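Local coordinates for protein dihydrofolate reductase (Schistosoma mansoni, PDB 3VCO) that reduces 7,8-dihydrofolate to tetrahydrofolate with NADPH, a key step of folate metabolism that supplies thymidylate, purine and glycine synthesis, at residues A[41-46]-A[74-79]; A[46-51]-A[151-156]; A[57-60]-A[64-67]; A[147-152]-A[174-179]; A[184-189]-A[193-198]. One frame throughout, in Å; residues are numbered along the deposited sequence.

Contact 1: residues A[41-46]-A[74-79]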
# COMPACT_ATOMS: atom_id res chain seq x y z
N LEU A 41 5.09 -2.09 -12.98
CA LEU A 41 4.01 -2.47 -12.05
C LEU A 41 4.21 -1.96 -10.61
O LEU A 41 5.31 -2.00 -10.06
CB LEU A 41 3.79 -4.00 -12.05
CG LEU A 41 3.25 -4.63 -13.35
N PRO A 42 3.12 -1.48 -9.98
CA PRO A 42 1.77 -1.36 -10.54
C PRO A 42 1.48 0.04 -11.13
O PRO A 42 0.36 0.29 -11.60
CB PRO A 42 0.87 -1.61 -9.32
CG PRO A 42 1.69 -1.10 -8.15
CD PRO A 42 3.16 -1.13 -8.55
N TRP A 43 2.48 0.93 -11.10
CA TRP A 43 2.34 2.33 -11.49
C TRP A 43 1.86 2.51 -12.94
O TRP A 43 1.18 3.49 -13.27
CB TRP A 43 3.68 3.08 -11.25
CG TRP A 43 4.40 2.51 -10.03
CD1 TRP A 43 5.63 1.90 -10.01
CD2 TRP A 43 3.91 2.46 -8.69
NE1 TRP A 43 5.93 1.49 -8.74
CE2 TRP A 43 4.89 1.81 -7.90
CE3 TRP A 43 2.73 2.89 -8.07
CZ2 TRP A 43 4.74 1.59 -6.53
CZ3 TRP A 43 2.57 2.65 -6.70
CH2 TRP A 43 3.57 2.01 -5.95
N LYS A 44 2.20 1.57 -13.81
CA LYS A 44 1.88 1.71 -15.22
C LYS A 44 0.42 1.40 -15.60
O LYS A 44 -0.05 1.84 -16.67
CB LYS A 44 2.85 0.89 -16.09
CG LYS A 44 2.64 -0.62 -16.05
CD LYS A 44 3.53 -1.27 -17.08
CE LYS A 44 3.26 -2.76 -17.24
NZ LYS A 44 4.26 -3.38 -18.19
N ILE A 45 -0.29 0.66 -14.76
CA ILE A 45 -1.70 0.42 -15.04
C ILE A 45 -2.54 1.63 -14.56
O ILE A 45 -2.68 1.86 -13.37
CB ILE A 45 -2.18 -0.88 -14.42
CG1 ILE A 45 -1.23 -2.00 -14.84
CG2 ILE A 45 -3.56 -1.21 -14.91
CD1 ILE A 45 -1.42 -3.29 -14.06
N LYS A 46 -3.09 2.39 -15.50
CA LYS A 46 -3.71 3.68 -15.20
C LYS A 46 -4.89 3.54 -14.28
O LYS A 46 -5.06 4.31 -13.35
CB LYS A 46 -4.11 4.41 -16.52
N TRP A 74 9.86 2.74 -2.98
CA TRP A 74 10.10 4.16 -3.22
C TRP A 74 10.87 4.42 -4.54
O TRP A 74 10.48 5.26 -5.32
CB TRP A 74 10.87 4.74 -2.06
CG TRP A 74 11.39 6.12 -2.31
CD1 TRP A 74 12.71 6.48 -2.60
CD2 TRP A 74 10.64 7.33 -2.30
NE1 TRP A 74 12.79 7.83 -2.73
CE2 TRP A 74 11.55 8.38 -2.58
CE3 TRP A 74 9.30 7.65 -2.06
CZ2 TRP A 74 11.15 9.73 -2.62
CZ3 TRP A 74 8.90 8.97 -2.12
CH2 TRP A 74 9.83 10.00 -2.40
N GLU A 75 11.89 3.63 -4.82
CA GLU A 75 12.70 3.85 -5.99
C GLU A 75 12.00 3.46 -7.27
O GLU A 75 12.37 3.93 -8.34
CB GLU A 75 13.98 3.05 -5.89
CG GLU A 75 14.98 3.61 -4.96
CD GLU A 75 16.21 2.74 -4.89
OE1 GLU A 75 16.28 1.74 -5.66
OE2 GLU A 75 17.08 3.02 -4.07
N SER A 76 11.00 2.59 -7.16
CA SER A 76 10.34 2.07 -8.36
C SER A 76 9.34 3.08 -8.90
O SER A 76 8.95 3.01 -10.05
CB SER A 76 9.62 0.75 -8.06
OG SER A 76 8.42 1.03 -7.36
N ILE A 77 8.89 3.98 -8.04
CA ILE A 77 7.93 5.00 -8.42
C ILE A 77 8.51 6.01 -9.42
O ILE A 77 9.59 6.56 -9.20
CB ILE A 77 7.43 5.73 -7.17
CG1 ILE A 77 6.73 4.74 -6.24
CG2 ILE A 77 6.50 6.86 -7.56
CD1 ILE A 77 6.47 5.36 -4.82
N PRO A 78 7.81 6.22 -10.52
CA PRO A 78 8.26 7.19 -11.54
C PRO A 78 8.35 8.59 -10.96
O PRO A 78 7.56 8.95 -10.08
CB PRO A 78 7.17 7.10 -12.61
CG PRO A 78 6.66 5.68 -12.50
CD PRO A 78 6.69 5.39 -11.00
N GLU A 79 9.33 9.36 -11.43
CA GLU A 79 9.62 10.69 -10.90
C GLU A 79 8.44 11.67 -10.94
O GLU A 79 8.21 12.39 -9.98
CB GLU A 79 10.84 11.30 -11.61
CG GLU A 79 12.16 10.62 -11.27
CD GLU A 79 12.31 10.32 -9.78
OE1 GLU A 79 11.85 9.24 -9.34
OE2 GLU A 79 12.89 11.16 -9.05

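Contact 2: residues A[46-51]-A[151-156]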
# COMPACT_ATOMS: atom_id res chain seq x y z
N LYS A 46 -3.09 2.39 -15.50
CA LYS A 46 -3.71 3.68 -15.20
C LYS A 46 -4.89 3.54 -14.28
O LYS A 46 -5.06 4.31 -13.35
CB LYS A 46 -4.11 4.41 -16.52
N LYS A 47 -5.69 2.52 -14.53
CA LYS A 47 -6.87 2.25 -13.72
C LYS A 47 -6.45 1.87 -12.29
O LYS A 47 -7.12 2.21 -11.31
CB LYS A 47 -7.66 1.11 -14.37
CG LYS A 47 -9.03 0.86 -13.78
CD LYS A 47 -9.95 2.05 -14.00
CE LYS A 47 -11.39 1.64 -13.77
NZ LYS A 47 -12.34 2.77 -13.62
N ASP A 48 -5.34 1.16 -12.16
CA ASP A 48 -4.89 0.79 -10.82
C ASP A 48 -4.39 2.01 -10.05
O ASP A 48 -4.56 2.10 -8.84
CB ASP A 48 -3.78 -0.25 -10.87
CG ASP A 48 -3.53 -0.86 -9.50
OD1 ASP A 48 -4.52 -1.35 -8.90
OD2 ASP A 48 -2.38 -0.83 -9.00
N MET A 49 -3.75 2.94 -10.75
CA MET A 49 -3.32 4.20 -10.15
C MET A 49 -4.48 5.09 -9.67
O MET A 49 -4.38 5.72 -8.62
CB MET A 49 -2.44 4.96 -11.14
CG MET A 49 -1.08 4.32 -11.32
SD MET A 49 -0.21 4.09 -9.75
CE MET A 49 -0.59 2.39 -9.24
N GLU A 50 -5.55 5.18 -10.43
CA GLU A 50 -6.77 5.81 -9.92
C GLU A 50 -7.21 5.20 -8.60
O GLU A 50 -7.52 5.92 -7.66
CB GLU A 50 -7.92 5.68 -10.91
CG GLU A 50 -7.60 6.04 -12.33
CD GLU A 50 -8.75 5.69 -13.27
OE1 GLU A 50 -9.91 5.62 -12.80
OE2 GLU A 50 -8.50 5.46 -14.48
N PHE A 51 -7.28 3.86 -8.54
CA PHE A 51 -7.67 3.11 -7.36
C PHE A 51 -6.70 3.42 -6.23
O PHE A 51 -7.10 3.83 -5.14
CB PHE A 51 -7.70 1.60 -7.68
CG PHE A 51 -7.85 0.69 -6.46
CD1 PHE A 51 -9.07 0.59 -5.80
CD2 PHE A 51 -6.80 -0.09 -6.03
CE1 PHE A 51 -9.21 -0.25 -4.69
CE2 PHE A 51 -6.93 -0.91 -4.94
CZ PHE A 51 -8.16 -1.01 -4.28
N TYR A 151 -6.31 -3.80 0.66
CA TYR A 151 -6.87 -3.30 -0.59
C TYR A 151 -6.07 -4.00 -1.66
O TYR A 151 -4.86 -3.78 -1.82
CB TYR A 151 -6.59 -1.80 -0.67
CG TYR A 151 -7.44 -1.00 0.28
CD1 TYR A 151 -8.67 -0.47 -0.14
CD2 TYR A 151 -7.05 -0.83 1.62
CE1 TYR A 151 -9.47 0.27 0.73
CE2 TYR A 151 -7.87 -0.09 2.51
CZ TYR A 151 -9.06 0.46 2.04
OH TYR A 151 -9.86 1.17 2.90
N CYS A 152 -6.74 -4.85 -2.41
CA CYS A 152 -6.05 -5.76 -3.27
C CYS A 152 -6.49 -5.53 -4.73
O CYS A 152 -7.68 -5.48 -5.03
CB CYS A 152 -6.39 -7.21 -2.84
SG CYS A 152 -5.49 -8.46 -3.77
N THR A 153 -5.51 -5.38 -5.62
CA THR A 153 -5.79 -5.53 -7.04
C THR A 153 -5.39 -6.92 -7.45
O THR A 153 -4.21 -7.25 -7.46
CB THR A 153 -4.99 -4.50 -7.82
OG1 THR A 153 -5.29 -3.23 -7.23
CG2 THR A 153 -5.36 -4.53 -9.29
N HIS A 154 -6.37 -7.72 -7.82
CA HIS A 154 -6.12 -9.05 -8.40
C HIS A 154 -5.87 -8.95 -9.89
O HIS A 154 -6.63 -8.34 -10.60
CB HIS A 154 -7.33 -9.95 -8.19
CG HIS A 154 -7.61 -10.26 -6.74
ND1 HIS A 154 -6.97 -11.28 -6.05
CD2 HIS A 154 -8.49 -9.72 -5.87
CE1 HIS A 154 -7.43 -11.31 -4.81
NE2 HIS A 154 -8.33 -10.37 -4.67
N ILE A 155 -4.82 -9.60 -10.37
CA ILE A 155 -4.45 -9.49 -11.77
C ILE A 155 -4.31 -10.87 -12.37
O ILE A 155 -3.91 -11.79 -11.66
CB ILE A 155 -3.11 -8.77 -11.87
CG1 ILE A 155 -3.27 -7.33 -11.36
CG2 ILE A 155 -2.59 -8.79 -13.29
CD1 ILE A 155 -1.94 -6.56 -11.25
N LEU A 156 -4.71 -11.04 -13.63
CA LEU A 156 -4.39 -12.23 -14.37
C LEU A 156 -3.16 -11.90 -15.19
O LEU A 156 -3.21 -11.11 -16.14
CB LEU A 156 -5.55 -12.70 -15.23
CG LEU A 156 -6.52 -13.65 -14.53
CD1 LEU A 156 -7.42 -14.28 -15.56
CD2 LEU A 156 -5.78 -14.72 -13.74

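Contact 3: residues A[57-60]-A[64-67]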
# COMPACT_ATOMS: atom_id res chain seq x y z
N THR A 57 -5.36 8.55 -0.75
CA THR A 57 -5.38 9.99 -0.54
C THR A 57 -6.59 10.43 0.25
O THR A 57 -6.51 11.37 1.06
CB THR A 57 -5.30 10.75 -1.87
OG1 THR A 57 -4.06 10.43 -2.51
CG2 THR A 57 -5.38 12.25 -1.65
N LYS A 58 -7.70 9.74 0.04
CA LYS A 58 -8.94 10.12 0.72
C LYS A 58 -8.82 10.11 2.24
O LYS A 58 -8.55 9.08 2.85
CB LYS A 58 -10.10 9.22 0.32
CG LYS A 58 -11.43 9.72 0.89
CD LYS A 58 -11.68 11.17 0.47
CE LYS A 58 -12.95 11.78 1.10
NZ LYS A 58 -14.20 11.04 0.76
N ALA A 59 -9.06 11.26 2.87
CA ALA A 59 -8.91 11.33 4.31
C ALA A 59 -9.99 12.28 4.83
O ALA A 59 -10.55 13.09 4.07
CB ALA A 59 -7.55 11.82 4.67
N HIS A 60 -10.30 12.16 6.10
CA HIS A 60 -11.20 13.14 6.71
C HIS A 60 -10.61 14.56 6.58
O HIS A 60 -9.40 14.74 6.55
CB HIS A 60 -11.56 12.72 8.13
CG HIS A 60 -12.57 11.61 8.17
ND1 HIS A 60 -13.93 11.85 8.07
CD2 HIS A 60 -12.43 10.27 8.25
CE1 HIS A 60 -14.57 10.70 8.10
NE2 HIS A 60 -13.69 9.72 8.22
N LYS A 64 -4.25 14.02 6.67
CA LYS A 64 -3.59 13.33 5.55
C LYS A 64 -3.30 11.90 5.92
O LYS A 64 -2.82 11.62 7.02
CB LYS A 64 -2.23 13.96 5.23
CG LYS A 64 -2.18 15.49 5.23
CD LYS A 64 -2.48 16.03 3.86
CE LYS A 64 -3.02 17.47 3.95
NZ LYS A 64 -3.03 18.04 2.61
N ASN A 65 -3.54 10.99 5.00
CA ASN A 65 -3.10 9.62 5.22
C ASN A 65 -1.58 9.49 5.11
O ASN A 65 -0.94 10.35 4.52
CB ASN A 65 -3.81 8.66 4.26
CG ASN A 65 -5.29 8.69 4.44
OD1 ASN A 65 -5.77 8.77 5.58
ND2 ASN A 65 -6.03 8.65 3.33
N ALA A 66 -1.01 8.46 5.73
CA ALA A 66 0.41 8.13 5.58
C ALA A 66 0.56 6.94 4.63
O ALA A 66 -0.27 6.02 4.66
CB ALA A 66 1.07 7.81 6.94
N VAL A 67 1.53 7.00 3.73
CA VAL A 67 1.88 5.83 2.92
C VAL A 67 3.30 5.44 3.32
O VAL A 67 4.21 6.27 3.28
CB VAL A 67 1.83 6.07 1.42
CG1 VAL A 67 0.34 6.23 0.97
CG2 VAL A 67 2.64 7.35 1.04
O HOH W 1 -4.18 12.08 2.45

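Contact 4: residues A[147-152]-A[174-179]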
# COMPACT_ATOMS: atom_id res chain seq x y z
N PRO A 147 -5.62 -4.57 13.84
CA PRO A 147 -6.36 -5.22 12.74
C PRO A 147 -5.81 -4.78 11.37
O PRO A 147 -5.29 -3.69 11.26
CB PRO A 147 -7.79 -4.69 12.92
CG PRO A 147 -7.61 -3.36 13.55
CD PRO A 147 -6.41 -3.51 14.49
N VAL A 148 -5.92 -5.62 10.35
CA VAL A 148 -5.34 -5.27 9.08
C VAL A 148 -6.43 -5.31 8.02
O VAL A 148 -7.31 -6.16 8.10
CB VAL A 148 -4.28 -6.31 8.69
CG1 VAL A 148 -3.68 -5.99 7.28
CG2 VAL A 148 -3.20 -6.42 9.80
N ARG A 149 -6.36 -4.39 7.08
CA ARG A 149 -7.31 -4.38 5.95
C ARG A 149 -6.41 -4.45 4.73
O ARG A 149 -5.38 -3.82 4.69
CB ARG A 149 -8.12 -3.07 5.90
CG ARG A 149 -8.89 -2.95 4.55
CD ARG A 149 -9.89 -1.86 4.56
NE ARG A 149 -11.00 -2.23 5.42
CZ ARG A 149 -12.13 -1.55 5.49
NH1 ARG A 149 -12.32 -0.46 4.73
NH2 ARG A 149 -13.06 -1.98 6.30
N ILE A 150 -6.79 -5.25 3.74
CA ILE A 150 -6.01 -5.32 2.51
C ILE A 150 -6.83 -4.78 1.35
O ILE A 150 -7.89 -5.30 1.06
CB ILE A 150 -5.69 -6.80 2.15
CG1 ILE A 150 -4.85 -7.46 3.26
CG2 ILE A 150 -4.97 -6.87 0.81
CD1 ILE A 150 -4.77 -9.03 3.12
N TYR A 151 -6.31 -3.80 0.66
CA TYR A 151 -6.87 -3.30 -0.59
C TYR A 151 -6.07 -4.00 -1.66
O TYR A 151 -4.86 -3.78 -1.82
CB TYR A 151 -6.59 -1.80 -0.67
CG TYR A 151 -7.44 -1.00 0.28
CD1 TYR A 151 -8.67 -0.47 -0.14
CD2 TYR A 151 -7.05 -0.83 1.62
CE1 TYR A 151 -9.47 0.27 0.73
CE2 TYR A 151 -7.87 -0.09 2.51
CZ TYR A 151 -9.06 0.46 2.04
OH TYR A 151 -9.86 1.17 2.90
N CYS A 152 -6.74 -4.85 -2.41
CA CYS A 152 -6.05 -5.76 -3.27
C CYS A 152 -6.49 -5.53 -4.73
O CYS A 152 -7.68 -5.48 -5.03
CB CYS A 152 -6.39 -7.21 -2.84
SG CYS A 152 -5.49 -8.46 -3.77
N LYS A 174 -12.61 -11.32 5.12
CA LYS A 174 -13.98 -10.83 5.08
C LYS A 174 -14.02 -9.76 4.00
O LYS A 174 -13.32 -8.76 4.07
CB LYS A 174 -14.40 -10.26 6.44
CG LYS A 174 -14.72 -11.33 7.47
CD LYS A 174 -14.24 -10.98 8.90
CE LYS A 174 -14.66 -9.58 9.36
NZ LYS A 174 -13.77 -9.05 10.46
N LYS A 175 -14.78 -10.03 2.96
CA LYS A 175 -14.86 -9.15 1.81
C LYS A 175 -15.65 -7.92 2.23
O LYS A 175 -16.72 -8.03 2.85
CB LYS A 175 -15.56 -9.87 0.65
CG LYS A 175 -15.56 -9.12 -0.65
CD LYS A 175 -14.29 -9.36 -1.43
CE LYS A 175 -14.46 -8.92 -2.88
NZ LYS A 175 -14.28 -10.05 -3.84
N VAL A 176 -15.12 -6.74 1.90
CA VAL A 176 -15.75 -5.49 2.28
C VAL A 176 -16.39 -4.86 1.06
O VAL A 176 -15.78 -4.81 -0.01
CB VAL A 176 -14.68 -4.51 2.84
CG1 VAL A 176 -15.31 -3.16 3.20
CG2 VAL A 176 -13.96 -5.12 4.04
N ASP A 177 -17.61 -4.35 1.21
CA ASP A 177 -18.27 -3.58 0.16
C ASP A 177 -18.13 -2.05 0.36
O ASP A 177 -18.65 -1.47 1.32
CB ASP A 177 -19.75 -3.96 0.09
CG ASP A 177 -20.55 -3.02 -0.77
OD1 ASP A 177 -20.15 -2.79 -1.94
OD2 ASP A 177 -21.59 -2.51 -0.30
N LEU A 178 -17.42 -1.40 -0.56
CA LEU A 178 -17.27 0.05 -0.49
C LEU A 178 -17.79 0.67 -1.77
O LEU A 178 -17.47 0.19 -2.84
CB LEU A 178 -15.81 0.41 -0.25
CG LEU A 178 -15.31 0.08 1.16
CD1 LEU A 178 -13.86 -0.33 1.09
CD2 LEU A 178 -15.47 1.31 2.07
N PRO A 179 -18.61 1.74 -1.64
CA PRO A 179 -19.38 2.28 -2.76
C PRO A 179 -18.52 2.88 -3.88
O PRO A 179 -18.87 2.73 -5.05
CB PRO A 179 -20.23 3.39 -2.11
CG PRO A 179 -20.02 3.24 -0.63
CD PRO A 179 -18.70 2.60 -0.45

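Contact 5: residues A[184-189]-A[193-198]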
# COMPACT_ATOMS: atom_id res chain seq x y z
N ASP A 184 -16.45 -4.37 -11.07
CA ASP A 184 -16.20 -4.94 -12.39
C ASP A 184 -14.77 -5.44 -12.62
O ASP A 184 -13.83 -4.98 -12.00
CB ASP A 184 -16.50 -3.88 -13.45
CG ASP A 184 -17.72 -3.04 -13.11
OD1 ASP A 184 -17.54 -2.00 -12.42
OD2 ASP A 184 -18.83 -3.41 -13.53
N THR A 185 -14.60 -6.37 -13.56
CA THR A 185 -13.27 -6.70 -14.07
C THR A 185 -12.83 -5.71 -15.17
O THR A 185 -13.64 -5.30 -15.99
CB THR A 185 -13.25 -8.12 -14.61
OG1 THR A 185 -13.38 -9.05 -13.53
CG2 THR A 185 -11.97 -8.40 -15.33
N PHE A 186 -11.56 -5.32 -15.17
CA PHE A 186 -11.05 -4.36 -16.15
C PHE A 186 -9.92 -4.95 -16.98
O PHE A 186 -9.19 -5.80 -16.51
CB PHE A 186 -10.57 -3.08 -15.44
CG PHE A 186 -11.67 -2.33 -14.71
CD1 PHE A 186 -12.58 -1.52 -15.41
CD2 PHE A 186 -11.78 -2.40 -13.33
CE1 PHE A 186 -13.58 -0.82 -14.74
CE2 PHE A 186 -12.77 -1.68 -12.64
CZ PHE A 186 -13.68 -0.90 -13.36
N THR A 187 -9.78 -4.49 -18.23
CA THR A 187 -8.68 -4.94 -19.06
C THR A 187 -7.90 -3.75 -19.60
O THR A 187 -8.44 -2.95 -20.37
CB THR A 187 -9.16 -5.77 -20.26
OG1 THR A 187 -10.05 -6.81 -19.80
CG2 THR A 187 -7.98 -6.40 -21.02
N GLU A 188 -6.64 -3.63 -19.22
CA GLU A 188 -5.79 -2.58 -19.75
C GLU A 188 -4.41 -3.14 -20.04
O GLU A 188 -3.81 -3.80 -19.19
CB GLU A 188 -5.72 -1.37 -18.80
CG GLU A 188 -7.09 -0.76 -18.48
CD GLU A 188 -7.03 0.59 -17.77
OE1 GLU A 188 -6.02 0.87 -17.07
OE2 GLU A 188 -7.99 1.37 -17.91
N ASN A 189 -3.94 -2.87 -21.25
CA ASN A 189 -2.75 -3.50 -21.80
C ASN A 189 -2.96 -5.00 -21.89
O ASN A 189 -3.97 -5.46 -22.44
CB ASN A 189 -1.50 -3.18 -20.98
CG ASN A 189 -0.56 -2.23 -21.70
OD1 ASN A 189 -0.49 -2.21 -22.94
ND2 ASN A 189 0.18 -1.44 -20.93
N PHE A 193 -7.92 -7.30 -14.46
CA PHE A 193 -7.81 -7.12 -13.02
C PHE A 193 -9.14 -6.71 -12.40
O PHE A 193 -10.10 -6.34 -13.08
CB PHE A 193 -6.69 -6.12 -12.64
CG PHE A 193 -6.78 -4.79 -13.38
CD1 PHE A 193 -6.20 -4.65 -14.63
CD2 PHE A 193 -7.45 -3.72 -12.82
CE1 PHE A 193 -6.31 -3.46 -15.33
CE2 PHE A 193 -7.56 -2.52 -13.51
CZ PHE A 193 -6.98 -2.39 -14.76
N LYS A 194 -9.20 -6.83 -11.09
CA LYS A 194 -10.38 -6.38 -10.39
C LYS A 194 -9.93 -5.97 -9.01
O LYS A 194 -8.84 -6.37 -8.56
CB LYS A 194 -11.43 -7.48 -10.31
CG LYS A 194 -11.14 -8.55 -9.28
CD LYS A 194 -12.17 -9.66 -9.31
CE LYS A 194 -13.49 -9.26 -8.68
NZ LYS A 194 -14.32 -10.49 -8.41
N PHE A 195 -10.74 -5.15 -8.36
CA PHE A 195 -10.37 -4.55 -7.08
C PHE A 195 -11.20 -5.17 -5.97
O PHE A 195 -12.40 -5.27 -6.08
CB PHE A 195 -10.61 -3.03 -7.10
CG PHE A 195 -9.87 -2.32 -8.22
CD1 PHE A 195 -8.48 -2.28 -8.24
CD2 PHE A 195 -10.56 -1.70 -9.25
CE1 PHE A 195 -7.78 -1.64 -9.27
CE2 PHE A 195 -9.87 -1.07 -10.27
CZ PHE A 195 -8.47 -1.06 -10.29
N CYS A 196 -10.55 -5.56 -4.89
CA CYS A 196 -11.24 -6.22 -3.78
C CYS A 196 -10.63 -5.68 -2.49
O CYS A 196 -9.45 -5.34 -2.42
CB CYS A 196 -11.05 -7.73 -3.84
SG CYS A 196 -11.98 -8.57 -5.13
N VAL A 197 -11.47 -5.57 -1.47
CA VAL A 197 -11.04 -5.07 -0.18
C VAL A 197 -11.40 -6.08 0.92
O VAL A 197 -12.53 -6.57 0.97
CB VAL A 197 -11.70 -3.75 0.11
CG1 VAL A 197 -11.22 -3.21 1.43
CG2 VAL A 197 -11.43 -2.74 -1.05
N TYR A 198 -10.44 -6.39 1.78
CA TYR A 198 -10.61 -7.46 2.74
C TYR A 198 -10.24 -7.01 4.13
O TYR A 198 -9.23 -6.34 4.31
CB TYR A 198 -9.71 -8.65 2.40
CG TYR A 198 -9.88 -9.25 0.99
CD1 TYR A 198 -10.97 -10.06 0.68
CD2 TYR A 198 -8.95 -9.00 0.01
CE1 TYR A 198 -11.11 -10.59 -0.60
CE2 TYR A 198 -9.07 -9.54 -1.27
CZ TYR A 198 -10.15 -10.31 -1.57
OH TYR A 198 -10.24 -10.83 -2.82
O HOH W 2 -13.16 -4.23 -9.48

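Contact 1: residues A[41-46]-A[74-79]
Trp43 reaches across from the loop 41-46 and meets Ser76, Ile77 and Pro78 with its indole. The polar part is one hydrogen bond: NE1 of Trp43 donates to OG of Ser76 over 2.9 Å, with an angle of 148° at the hydrogen and the oxygen tilted 19° out of the indole plane. The same OG also hydrogen-bonds to the carbonyl of Thr73, so the hydroxyl has two partners. The apolar part involves the ring itself; Trp43 CG stands anti to its carbonyl carbon, chi1 -33°, off the staggered value. CG1 of Ile77 sits over one face, 4.0 Å from the centroid of the six-membered ring of Trp43, a CH-pi contact; CD of Pro42 lies over the opposite face. Pro78 adds its CD, 3.8 Å from CD1 of Trp43. The indole lies close to Met49 and Thr73, which probably bind substrate and NADP. The contact sits between the start of helix 46-57 and the end of helix 71-76, which follows strand 64-70.

Contact 2: residues A[46-51]-A[151-156]
Phe51, Thr153 and Asp48 carry the contact between helix 46-51 and strand 151-156, which run nearly antiparallel. Thr153 OG1 donates a short hydrogen bond to Asp48 OD1, 2.6 Å, approaching on the syn side and 19° out of the carboxylate plane. The methyl CG2 of Thr153 lies beside the same oxygen, at 3.3 Å from Asp48 OD1. With its CG anti to the backbone N (chi1 -167°), Asp48 sends the carboxylate off the helix toward the strand. Phe51 follows one turn later: its CE2 comes within 3.6 Å of Thr153 OG1, while its CZ packs on Tyr151 CB at 4.0 Å. Phe195 of strand 191-200 completes the cluster: it stacks with Phe51 and touches Asp48 and Thr153. Asp48 and Phe51 probably bind substrate, as in related enzymes; an acidic residue on this first long helix, hydrogen-bonded to a threonine of the central sheet, is the hallmark of the dihydrofolate reductase pterin pocket.

Contact 3: residues A[57-60]-A[64-67]
Asn65 lays its side-chain amide against the backbone of Lys58 and the methyl of Ala59, bridging the two ends of a short helix-to-strand connection in the alpha/beta fold of dihydrofolate reductase. The chain leaves helix 46-57 through residues 57-60, turns, and comes back as strand 64-70, whose first residues pass close to the segment just left. ND2 of Asn65 donates to the carbonyl O of Lys58 at 2.6 Å with an angle of 154° at the hydrogen. The carbonyl oxygen lies nearly in the amide plane of Asn65, whereas the donor stands well above the carbonyl plane of Lys58, 64° out of it. ND2 also hydrogen-bonds to the carbonyl of Thr56, and OD1 accepts from the backbone N of Glu127 on strand 125-130, so both ends of the amide are used and its rotation is fixed. The placement follows from chi1 of -61°, which sets CG beside the backbone N and anti to the carbonyl carbon, turned to the loop. The CB of Ala59 packs on this amide, 3.6 Å from OD1 of Asn65. Close by, Thr57 touches Arg87, which probably binds substrate. A water completes the link: it donates to the O of Thr57 and accepts from the N of Asn65, both at 2.8 Å.

Contact 4: residues A[147-152]-A[174-179]
Val176 and Leu178 meet the guanidinium of Arg149 with their methyl groups; no hydrogen bond crosses this contact. Arg149 leaves the strand stretched out through chi1 and chi2 and then bends at chi3 (-72°), which swings the guanidinium toward residues 176-179. CG2 of Val176 lies over one face of that group, 4.0 Å from Arg149 NH2. CD1 of Leu178 approaches obliquely, on the same side of the guanidinium plane as Val176, 4.0 Å from Arg149 NH1. The same methyl also touches Tyr151, 4.4 Å from its CE1. In the plane of the guanidinium, at its edge, Tyr151 OH accepts a weak hydrogen bond from Arg149 NH1, 3.5 Å. Strand 191-200 lies between the two segments in the sheet, and the long Arg149 side chain spans the gap over Val197, which it touches. The contact belongs to the edge of the mixed sheet of the dihydrofolate reductase fold, where apolar side chains pack on a guanidinium whose NE is salt-bridged to Asp199 of the neighbouring strand.

Contact 5: residues A[184-189]-A[193-198]
Phe186 and Phe193 pair through both of their backbone groups, the single hydrogen-bonded antiparallel bridge between these segments. Phe186 N donates to Phe193 O at 2.7 Å, and Phe193 N returns the bond to Phe186 O at 2.8 Å. The acceptor O of Phe193 is also approached by CA of Thr185, a CA-H...O contact of 3.3 Å. Farther along, where direct pairing is replaced by solvent, a water accepts from Phe195 N and can donate to Asp184 O.

Round this bridge the aromatic side chains pack. CB of Phe186 sits over one face of the Phe193 ring, 4.0 Å from its centroid, a CH-pi contact. Phe193 has chi1 of 52°, its CG lying between the backbone N and the carbonyl carbon, which brings a face of the Phe193 ring against CB of Phe186. Phe195 meets Phe186 rim to rim, with CE2 to CE2 at 3.8 Å and ring planes 45° apart. Glu188 adds its CG, 4.1 Å from Phe193 CZ, while its OE1 takes a hydrogen bond from the backbone N of Lys47.

Strand 186-188 and strand 191-200 form a beta hairpin. The longer strand is paired with 148-156, and it also pairs with the short strand 174-175. Helix 46-57 lies against the phenylalanines of the hairpin: Lys47 makes a cation-pi contact with Phe186 and touches Phe193 and Phe195.

How the contacts relate
Contact 2 is the buried one, while contact 3 lies at the surface and contacts 1, 4 and 5 are partly buried. Contacts 1 and 2 share Lys46 and touch through Met49; contacts 2 and 4 share Tyr151 and Cys152 of strand 148-156. Contact 5 lies beside contact 2, about 6 Å between centres, because strands 148-156 and 191-200 are neighbours, and it joins contact 4 through the backbone pair Ile150-Tyr198. Chemistry follows place: a threonine-to-carboxylate hydrogen bond at the probable substrate pocket, an indole N-H to serine hydrogen bond with CH-pi packing in contact 1, amide and water bridging in contact 3, methyl cover on a charge in contact 4, strand pairing with phenylalanine packing in contact 5.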